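Local coordinates for protein DNA-entry nuclease (Competence-specific nuclease) (Streptococcus agalactiae ILRI112, PDB 4QH0) that probably cleaves DNA without sequence specificity, as a magnesium-bound nuclease of the His-Me finger clan taking part in competence, at residues A[65-70]-A[169-174]; A[41-46]-A[190-195]; A[88-93]-A[133-138]. The protein carries 1 engineered substitution. One frame throughout, in Å; residues are numbered along the deposited sequence.

From the N terminus, the chain first passes 41-46, an irregular segment that will later meet strand 188-195 in interaction 2. Next comes strand 66-70, which pairs with strand 170-177 in interaction 1, and then the loop segment 88-93. The first loop to close is interaction 3, at 133-138; interaction 1 closes at 169-174 and interaction 2 at 190-195. The three are nested one inside another and none cross. Interactions 1 and 2 touch, since strands 170-177 and 188-195 are neighbours in the large antiparallel sheet. Interaction 3, its centre about 20 Å from that of interaction 1, joins the loop segment 88-93 to strand 135-139 of a separate two-stranded sheet.

Interaction 1: A[65-70]-A[169-174]; sequences TANAML and RVRYRV
Asn67 OD1 is gripped by Arg171 and Arg173, neighbours on the same sheet face that reach it from two directions. Arg171 can be followed outward from its strand. Its CB lies 3.8 Å from Met69 SD. CG, anti to the backbone N, leads to a bend at chi2 (65°) that turns the chain across to the partner strand, and CD comes down 3.4 Å from Ala68 O while still brushing the Met69 sulfur. The end of the guanidinium then holds Asn67 OD1 with both NH1 (3.0 Å) and NH2 (3.1 Å). NH1 lies in the plane of the amide carbonyl, on a lone pair, whereas NH2 sits well above that plane. Arg173 runs alongside Asn67 and gives its NE to the same oxygen at 2.8 Å in a nearly straight bond (174° at the hydrogen), with its guanidinium upright against the amide, 90° between planes. Three donors on one oxygen should fix the amide's rotation and probably polarise it. These residues decorate one face of an antiparallel strand pair within the large sheet of the nuclease, where six backbone hydrogen bonds join Ala66 to Val174, Ala68 to Tyr172 and Leu70 to Val170. Further along the arginine face, Met69 crosses Arg169 at about a right angle, its CE 3.3 Å from NH1; the guanidinium of Arg169 also forms a salt bridge with Asp71. On the reverse face Leu70 CD1 packs obliquely on Tyr172 CD2 at 3.8 Å, under helix 153-164, whose Val160 and Val164 meet Leu70. The Tyr172 side chain extends to about 8 Å from the bound magnesium ion.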
loop_
_atom_site.group_PDB
_atom_site.type_symbol
_atom_site.label_atom_id
_atom_site.label_comp_id
_atom_site.label_asym_id
_atom_site.label_seq_id
_atom_site.Cartn_x
_atom_site.Cartn_y
_atom_site.Cartn_z
ATOM N N THR A 65 8.810 4.920 3.373
ATOM C CA THR A 65 9.015 3.475 3.422
ATOM C C THR A 65 8.642 2.835 4.758
ATOM O O THR A 65 9.083 3.273 5.822
ATOM C CB THR A 65 10.478 3.128 3.106
ATOM O OG1 THR A 65 10.885 3.827 1.923
ATOM C CG2 THR A 65 10.653 1.625 2.902
ATOM N N ALA A 66 7.827 1.788 4.676
ATOM C CA ALA A 66 7.449 0.995 5.837
ATOM C C ALA A 66 8.010 -0.415 5.705
ATOM O O ALA A 66 7.854 -1.056 4.669
ATOM C CB ALA A 66 5.940 0.951 5.972
ATOM N N ASN A 67 8.660 -0.882 6.767
ATOM C CA ASN A 67 9.204 -2.235 6.823
ATOM C C ASN A 67 8.565 -3.049 7.934
ATOM O O ASN A 67 8.177 -2.512 8.969
ATOM C CB ASN A 67 10.716 -2.203 7.048
ATOM C CG ASN A 67 11.487 -1.924 5.778
ATOM O OD1 ASN A 67 11.731 -2.827 4.981
ATOM N ND2 ASN A 67 11.883 -0.672 5.587
ATOM N N ALA A 68 8.472 -4.354 7.717
ATOM C CA ALA A 68 7.921 -5.245 8.725
ATOM C C ALA A 68 8.397 -6.679 8.530
ATOM O O ALA A 68 8.756 -7.082 7.423
ATOM C CB ALA A 68 6.402 -5.188 8.693
ATOM N N MET A 69 8.422 -7.426 9.629
ATOM C CA MET A 69 8.543 -8.875 9.591
ATOM C C MET A 69 7.268 -9.424 10.208
ATOM O O MET A 69 6.936 -9.103 11.348
ATOM C CB MET A 69 9.759 -9.357 10.381
ATOM C CG MET A 69 10.029 -10.852 10.227
ATOM S SD MET A 69 10.551 -11.263 8.554
ATOM C CE MET A 69 11.115 -12.948 8.750
ATOM N N LEU A 70 6.558 -10.249 9.448
ATOM C CA LEU A 70 5.207 -10.647 9.808
ATOM C C LEU A 70 5.132 -12.105 10.224
ATOM O O LEU A 70 5.621 -12.982 9.515
ATOM C CB LEU A 70 4.274 -10.419 8.619
ATOM C CG LEU A 70 4.244 -9.009 8.034
ATOM C CD1 LEU A 70 3.303 -8.973 6.844
ATOM C CD2 LEU A 70 3.828 -7.988 9.083
ATOM N N ARG A 169 6.628 -17.018 7.973
ATOM C CA ARG A 169 7.128 -15.703 8.358
ATOM C C ARG A 169 7.473 -14.921 7.097
ATOM O O ARG A 169 8.208 -15.411 6.242
ATOM C CB ARG A 169 8.358 -15.836 9.257
ATOM C CG ARG A 169 8.176 -16.834 10.388
ATOM C CD ARG A 169 9.267 -16.718 11.445
ATOM N NE ARG A 169 9.164 -15.470 12.203
ATOM C CZ ARG A 169 10.095 -14.520 12.257
ATOM N NH1 ARG A 169 11.244 -14.637 11.604
ATOM N NH2 ARG A 169 9.869 -13.436 12.987
ATOM N N VAL A 170 6.942 -13.707 6.991
ATOM C CA VAL A 170 7.022 -12.926 5.761
ATOM C C VAL A 170 7.681 -11.573 5.995
ATOM O O VAL A 170 7.182 -10.753 6.762
ATOM C CB VAL A 170 5.614 -12.703 5.168
ATOM C CG1 VAL A 170 5.684 -11.877 3.887
ATOM C CG2 VAL A 170 4.946 -14.038 4.894
ATOM N N ARG A 171 8.810 -11.350 5.332
ATOM C CA ARG A 171 9.428 -10.033 5.307
ATOM C C ARG A 171 8.652 -9.178 4.318
ATOM O O ARG A 171 8.330 -9.625 3.219
ATOM C CB ARG A 171 10.896 -10.128 4.897
ATOM C CG ARG A 171 11.663 -8.822 5.012
ATOM C CD ARG A 171 11.777 -8.347 6.451
ATOM N NE ARG A 171 12.734 -7.251 6.568
ATOM C CZ ARG A 171 12.484 -5.992 6.217
ATOM N NH1 ARG A 171 11.298 -5.653 5.729
ATOM N NH2 ARG A 171 13.423 -5.068 6.357
ATOM N N TYR A 172 8.366 -7.945 4.713
ATOM C CA TYR A 172 7.391 -7.126 4.011
ATOM C C TYR A 172 7.858 -5.682 3.961
ATOM O O TYR A 172 8.408 -5.163 4.932
ATOM C CB TYR A 172 6.051 -7.242 4.744
ATOM C CG TYR A 172 4.840 -6.668 4.035
ATOM C CD1 TYR A 172 4.588 -6.936 2.695
ATOM C CD2 TYR A 172 3.922 -5.892 4.729
ATOM C CE1 TYR A 172 3.472 -6.420 2.061
ATOM C CE2 TYR A 172 2.805 -5.375 4.106
ATOM C CZ TYR A 172 2.581 -5.643 2.776
ATOM O OH TYR A 172 1.463 -5.123 2.168
ATOM N N ARG A 173 7.648 -5.039 2.818
ATOM C CA ARG A 173 7.990 -3.631 2.662
ATOM C C ARG A 173 6.985 -2.915 1.775
ATOM O O ARG A 173 6.660 -3.378 0.681
ATOM C CB ARG A 173 9.395 -3.470 2.081
ATOM C CG ARG A 173 9.856 -2.024 1.982
ATOM C CD ARG A 173 11.244 -1.922 1.381
ATOM N NE ARG A 173 12.294 -2.252 2.340
ATOM C CZ ARG A 173 13.589 -2.296 2.044
ATOM N NH1 ARG A 173 14.000 -2.034 0.809
ATOM N NH2 ARG A 173 14.475 -2.603 2.982
ATOM N N VAL A 174 6.508 -1.774 2.262
ATOM C CA VAL A 174 5.533 -0.966 1.543
ATOM C C VAL A 174 6.030 0.470 1.446
ATOM O O VAL A 174 6.255 1.128 2.462
ATOM C CB VAL A 174 4.160 -1.008 2.235
ATOM C CG1 VAL A 174 3.161 -0.117 1.503
ATOM C CG2 VAL A 174 3.649 -2.437 2.284
#

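Interaction 2: A[41-46]-A[190-195]; sequences TNLNAD and HLEAKS
Thr41 and Glu192 meet through a short hydrogen bond, the hydroxyl OG1 giving its proton to carboxylate OE1 at 2.6 Å on the anti side of the oxygen. The same OG1 accepts the backbone N of Leu43 at 3.2 Å, an ST turn. Because OG1 stands anti to the backbone N (chi1 177°), the methyl CG2 takes the crowded position between N and the carbonyl carbon, and it settles 3.5 Å from Ala193 O. Beside it rises Lys194, extended as far as CD and bent at chi3 (-65°) to bring its ammonium under the turn. NZ donates to Thr41 O at 2.7 Å and more weakly to Leu43 O, so the turn's two carbonyls converge on one charge; a long, weak ion pair with Glu201 adds to this. Packing is tight here, with the threonine methyl pressed on the strand and the ammonium drawn in close to Thr41 O. Leu43 closes the inner side: its CD1 branch crosses Glu192 at about a right angle and lies 3.7 Å from CB, over the strand backbone. The outer side is looser. Asn42 and Asn44 start away from the strand at CB, and both residues are exposed; towards the end of the loop segment a single methyl, Ala45 CB, rests 3.5 Å from Lys194 O. The irregular segment lies over one face of the antiparallel sheet, its path about 38° from that of the strand. Strand 188-195 runs between strands 170-177 and 201-207; Leu43 spreads sidelong onto Arg171 and Arg173 of the former, Glu201 of the latter also receives Thr41 N, and Leu191, on the other face, packs against helix 153-164.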
loop_
_atom_site.group_PDB
_atom_site.type_symbol
_atom_site.label_atom_id
_atom_site.label_comp_id
_atom_site.label_asym_id
_atom_site.label_seq_id
_atom_site.Cartn_x
_atom_site.Cartn_y
_atom_site.Cartn_z
ATOM N N THR A 41 11.976 -9.540 -5.329
ATOM C CA THR A 41 12.448 -8.507 -4.415
ATOM C C THR A 41 13.747 -8.937 -3.740
ATOM O O THR A 41 14.006 -10.129 -3.569
ATOM C CB THR A 41 11.391 -8.182 -3.339
ATOM O OG1 THR A 41 11.920 -7.222 -2.419
ATOM C CG2 THR A 41 10.986 -9.430 -2.578
ATOM N N ASN A 42 14.561 -7.952 -3.365
ATOM C CA ASN A 42 15.824 -8.206 -2.682
ATOM C C ASN A 42 15.645 -8.419 -1.182
ATOM O O ASN A 42 16.618 -8.676 -0.473
ATOM C CB ASN A 42 16.795 -7.044 -2.907
ATOM C CG ASN A 42 17.175 -6.870 -4.360
ATOM O OD1 ASN A 42 17.256 -7.841 -5.113
ATOM N ND2 ASN A 42 17.413 -5.627 -4.765
ATOM N N LEU A 43 14.410 -8.293 -0.701
ATOM C CA LEU A 43 14.107 -8.552 0.701
ATOM C C LEU A 43 14.551 -9.955 1.078
ATOM O O LEU A 43 14.258 -10.909 0.368
ATOM C CB LEU A 43 12.605 -8.419 0.969
ATOM C CG LEU A 43 11.992 -7.017 0.936
ATOM C CD1 LEU A 43 10.494 -7.104 1.198
ATOM C CD2 LEU A 43 12.655 -6.107 1.951
ATOM N N ASN A 44 15.262 -10.068 2.195
ATOM C CA ASN A 44 15.696 -11.360 2.708
ATOM C C ASN A 44 14.995 -11.658 4.026
ATOM O O ASN A 44 15.053 -10.860 4.958
ATOM C CB ASN A 44 17.217 -11.373 2.895
ATOM C CG ASN A 44 17.965 -10.959 1.635
ATOM O OD1 ASN A 44 18.017 -11.705 0.655
ATOM N ND2 ASN A 44 18.552 -9.766 1.658
ATOM N N ALA A 45 14.320 -12.803 4.092
ATOM C CA ALA A 45 13.581 -13.198 5.289
ATOM C C ALA A 45 14.428 -14.088 6.198
ATOM O O ALA A 45 14.394 -15.315 6.085
ATOM C CB ALA A 45 12.303 -13.919 4.898
ATOM N N ASP A 46 15.171 -13.464 7.108
ATOM C CA ASP A 46 16.100 -14.190 7.969
ATOM C C ASP A 46 15.416 -14.657 9.252
ATOM O O ASP A 46 14.676 -13.902 9.885
ATOM C CB ASP A 46 17.306 -13.311 8.308
ATOM C CG ASP A 46 18.488 -14.114 8.820
ATOM O OD1 ASP A 46 18.522 -14.423 10.030
ATOM O OD2 ASP A 46 19.388 -14.434 8.014
ATOM N N HIS A 190 4.255 0.801 -3.682
ATOM C CA HIS A 190 5.225 -0.246 -3.970
ATOM C C HIS A 190 5.166 -1.311 -2.879
ATOM O O HIS A 190 5.443 -1.022 -1.718
ATOM C CB HIS A 190 6.625 0.370 -4.051
ATOM C CG HIS A 190 7.699 -0.585 -4.464
ATOM N ND1 HIS A 190 9.037 -0.278 -4.374
ATOM C CD2 HIS A 190 7.636 -1.841 -4.977
ATOM C CE1 HIS A 190 9.756 -1.299 -4.808
ATOM N NE2 HIS A 190 8.926 -2.258 -5.178
ATOM N N LEU A 191 4.792 -2.532 -3.257
ATOM C CA LEU A 191 4.681 -3.642 -2.310
ATOM C C LEU A 191 5.700 -4.726 -2.632
ATOM O O LEU A 191 5.788 -5.183 -3.767
ATOM C CB LEU A 191 3.280 -4.262 -2.351
ATOM C CG LEU A 191 2.065 -3.334 -2.434
ATOM C CD1 LEU A 191 0.793 -4.155 -2.540
ATOM C CD2 LEU A 191 1.988 -2.395 -1.247
ATOM N N GLU A 192 6.449 -5.144 -1.617
ATOM C CA GLU A 192 7.403 -6.237 -1.752
ATOM C C GLU A 192 7.214 -7.207 -0.598
ATOM O O GLU A 192 6.995 -6.791 0.535
ATOM C CB GLU A 192 8.837 -5.707 -1.740
ATOM C CG GLU A 192 9.051 -4.466 -2.582
ATOM C CD GLU A 192 10.465 -3.939 -2.494
ATOM O OE1 GLU A 192 11.412 -4.726 -2.695
ATOM O OE2 GLU A 192 10.630 -2.733 -2.223
ATOM N N ALA A 193 7.299 -8.500 -0.886
ATOM C CA ALA A 193 7.163 -9.515 0.147
ATOM C C ALA A 193 7.987 -10.743 -0.188
ATOM O O ALA A 193 8.157 -11.081 -1.352
ATOM C CB ALA A 193 5.706 -9.902 0.318
ATOM N N LYS A 194 8.501 -11.403 0.845
ATOM C CA LYS A 194 9.183 -12.680 0.679
ATOM C C LYS A 194 9.052 -13.514 1.946
ATOM O O LYS A 194 9.443 -13.075 3.024
ATOM C CB LYS A 194 10.660 -12.476 0.334
ATOM C CG LYS A 194 11.350 -13.746 -0.171
ATOM C CD LYS A 194 12.821 -13.522 -0.506
ATOM C CE LYS A 194 13.006 -12.554 -1.668
ATOM N NZ LYS A 194 14.439 -12.281 -1.989
ATOM N N SER A 195 8.490 -14.711 1.811
ATOM C CA SER A 195 8.374 -15.631 2.934
ATOM C C SER A 195 9.716 -16.302 3.198
ATOM O O SER A 195 10.618 -16.250 2.363
ATOM C CB SER A 195 7.300 -16.686 2.664
ATOM O OG SER A 195 7.603 -17.455 1.515
#

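Interaction 3: A[88-93]-A[133-138]; sequences ANWKPL and QNVVTQ
Thr137 and Leu93 share the one direct hydrogen bond of the contact: the hydroxyl OG1 donates to Leu93 O at 2.6 Å, coming in from above the carbonyl plane (48° out of it). OG1 stands beside the backbone N and anti to the carbonyl carbon (chi1 -57°), which turns it to the loop. Two waters add bridges between the backbones. One donates to the same Leu93 O and accepts from Thr137 N at 2.8 Å; the other accepts from Leu93 N and donates to Val135 O at 2.9 Å. Backbone meets backbone through water, and the direct bond comes from the threonine side chain. Apolar contacts fill the rest. Val135 CG1 meets the edge of the Trp90 ring at CZ3, 4.0 Å away and near its plane, and also touches Pro92 CG at 4.1 Å. Pro92 CB lies against the strand backbone, 3.7 Å from Val136 C and equally near Val135 O. Strands 108-112 and 135-139 pair antiparallel, helical structure follows them, and the side chain of Val136 is about 9 Å from the bound magnesium ion, consistent with the beta-beta-alpha-metal motif of His-Me finger nucleases.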
loop_
_atom_site.group_PDB
_atom_site.type_symbol
_atom_site.label_atom_id
_atom_site.label_comp_id
_atom_site.label_asym_id
_atom_site.label_seq_id
_atom_site.Cartn_x
_atom_site.Cartn_y
_atom_site.Cartn_z
ATOM N N ALA A 88 -11.550 10.421 14.470
ATOM C CA ALA A 88 -12.553 10.418 13.414
ATOM C C ALA A 88 -12.391 11.623 12.492
ATOM O O ALA A 88 -12.782 11.583 11.325
ATOM C CB ALA A 88 -13.946 10.405 14.019
ATOM N N ASN A 89 -11.810 12.693 13.025
ATOM C CA ASN A 89 -11.656 13.935 12.280
ATOM C C ASN A 89 -10.411 13.944 11.396
ATOM O O ASN A 89 -10.363 14.655 10.393
ATOM C CB ASN A 89 -11.589 15.118 13.247
ATOM C CG ASN A 89 -12.616 15.023 14.357
ATOM O OD1 ASN A 89 -13.786 14.726 14.113
ATOM N ND2 ASN A 89 -12.179 15.264 15.590
ATOM N N TRP A 90 -9.404 13.158 11.771
ATOM C CA TRP A 90 -8.119 13.182 11.079
ATOM C C TRP A 90 -8.234 12.710 9.639
ATOM O O TRP A 90 -8.975 11.776 9.334
ATOM C CB TRP A 90 -7.095 12.317 11.811
ATOM C CG TRP A 90 -5.705 12.440 11.255
ATOM C CD1 TRP A 90 -4.765 13.367 11.597
ATOM C CD2 TRP A 90 -5.098 11.604 10.258
ATOM N NE1 TRP A 90 -3.612 13.161 10.878
ATOM C CE2 TRP A 90 -3.791 12.085 10.050
ATOM C CE3 TRP A 90 -5.535 10.498 9.523
ATOM C CZ2 TRP A 90 -2.918 11.499 9.138
ATOM C CZ3 TRP A 90 -4.664 9.914 8.621
ATOM C CH2 TRP A 90 -3.371 10.416 8.435
ATOM N N LYS A 91 -7.481 13.367 8.763
ATOM C CA LYS A 91 -7.486 13.052 7.342
ATOM C C LYS A 91 -6.058 13.063 6.802
ATOM O O LYS A 91 -5.294 13.987 7.087
ATOM C CB LYS A 91 -8.349 14.066 6.592
ATOM C CG LYS A 91 -9.792 14.087 7.060
ATOM C CD LYS A 91 -10.659 15.003 6.205
ATOM C CE LYS A 91 -10.348 16.484 6.384
ATOM N NZ LYS A 91 -11.196 17.323 5.482
ATOM N N PRO A 92 -5.683 12.034 6.024
ATOM C CA PRO A 92 -4.309 12.005 5.507
ATOM C C PRO A 92 -4.046 13.116 4.498
ATOM O O PRO A 92 -4.958 13.872 4.161
ATOM C CB PRO A 92 -4.201 10.623 4.852
ATOM C CG PRO A 92 -5.592 10.193 4.601
ATOM C CD PRO A 92 -6.448 10.834 5.641
ATOM N N LEU A 93 -2.807 13.217 4.033
ATOM C CA LEU A 93 -2.408 14.308 3.159
ATOM C C LEU A 93 -3.147 14.273 1.828
ATOM O O LEU A 93 -3.282 13.219 1.206
ATOM C CB LEU A 93 -0.898 14.269 2.923
ATOM C CG LEU A 93 -0.031 14.537 4.156
ATOM C CD1 LEU A 93 1.435 14.288 3.838
ATOM C CD2 LEU A 93 -0.234 15.960 4.665
ATOM N N GLN A 133 1.831 8.306 9.988
ATOM C CA GLN A 133 3.030 7.800 9.328
ATOM C C GLN A 133 2.727 6.565 8.489
ATOM O O GLN A 133 3.562 6.132 7.693
ATOM C CB GLN A 133 4.103 7.449 10.360
ATOM C CG GLN A 133 4.521 8.602 11.256
ATOM C CD GLN A 133 5.841 8.337 11.951
ATOM O OE1 GLN A 133 6.073 7.247 12.474
ATOM N NE2 GLN A 133 6.720 9.331 11.951
ATOM N N ASN A 134 1.535 6.004 8.674
ATOM C CA ASN A 134 1.175 4.733 8.061
ATOM C C ASN A 134 -0.056 4.825 7.171
ATOM O O ASN A 134 -0.496 3.822 6.616
ATOM C CB ASN A 134 0.941 3.694 9.159
ATOM C CG ASN A 134 0.847 2.282 8.619
ATOM O OD1 ASN A 134 1.783 1.773 8.003
ATOM N ND2 ASN A 134 -0.283 1.634 8.862
ATOM N N VAL A 135 -0.605 6.027 7.027
ATOM C CA VAL A 135 -1.826 6.217 6.255
ATOM C C VAL A 135 -1.671 7.335 5.236
ATOM O O VAL A 135 -1.240 8.438 5.568
ATOM C CB VAL A 135 -3.025 6.526 7.173
ATOM C CG1 VAL A 135 -4.300 6.691 6.354
ATOM C CG2 VAL A 135 -3.210 5.416 8.202
ATOM N N VAL A 136 -2.034 7.030 3.994
ATOM C CA VAL A 136 -2.033 8.002 2.908
ATOM C C VAL A 136 -3.426 8.063 2.290
ATOM O O VAL A 136 -4.277 7.223 2.575
ATOM C CB VAL A 136 -1.020 7.626 1.797
ATOM C CG1 VAL A 136 0.412 7.796 2.288
ATOM C CG2 VAL A 136 -1.256 6.201 1.309
ATOM N N THR A 137 -3.654 9.065 1.449
ATOM C CA THR A 137 -4.865 9.125 0.648
ATOM C C THR A 137 -4.727 8.137 -0.504
ATOM O O THR A 137 -3.842 8.276 -1.345
ATOM C CB THR A 137 -5.094 10.544 0.104
ATOM O OG1 THR A 137 -5.159 11.465 1.198
ATOM C CG2 THR A 137 -6.389 10.624 -0.703
ATOM N N GLN A 138 -5.600 7.133 -0.522
ATOM C CA GLN A 138 -5.535 6.067 -1.514
ATOM C C GLN A 138 -6.894 5.841 -2.155
ATOM O O GLN A 138 -7.918 5.876 -1.478
ATOM C CB GLN A 138 -5.049 4.769 -0.864
ATOM C CG GLN A 138 -4.808 3.640 -1.853
ATOM C CD GLN A 138 -4.216 2.409 -1.195
ATOM O OE1 GLN A 138 -4.471 2.142 -0.022
ATOM N NE2 GLN A 138 -3.417 1.659 -1.944
HETATM O O HOH W 1 -1.562 10.903 1.102
HETATM O O HOH W 2 -0.715 11.183 4.807
#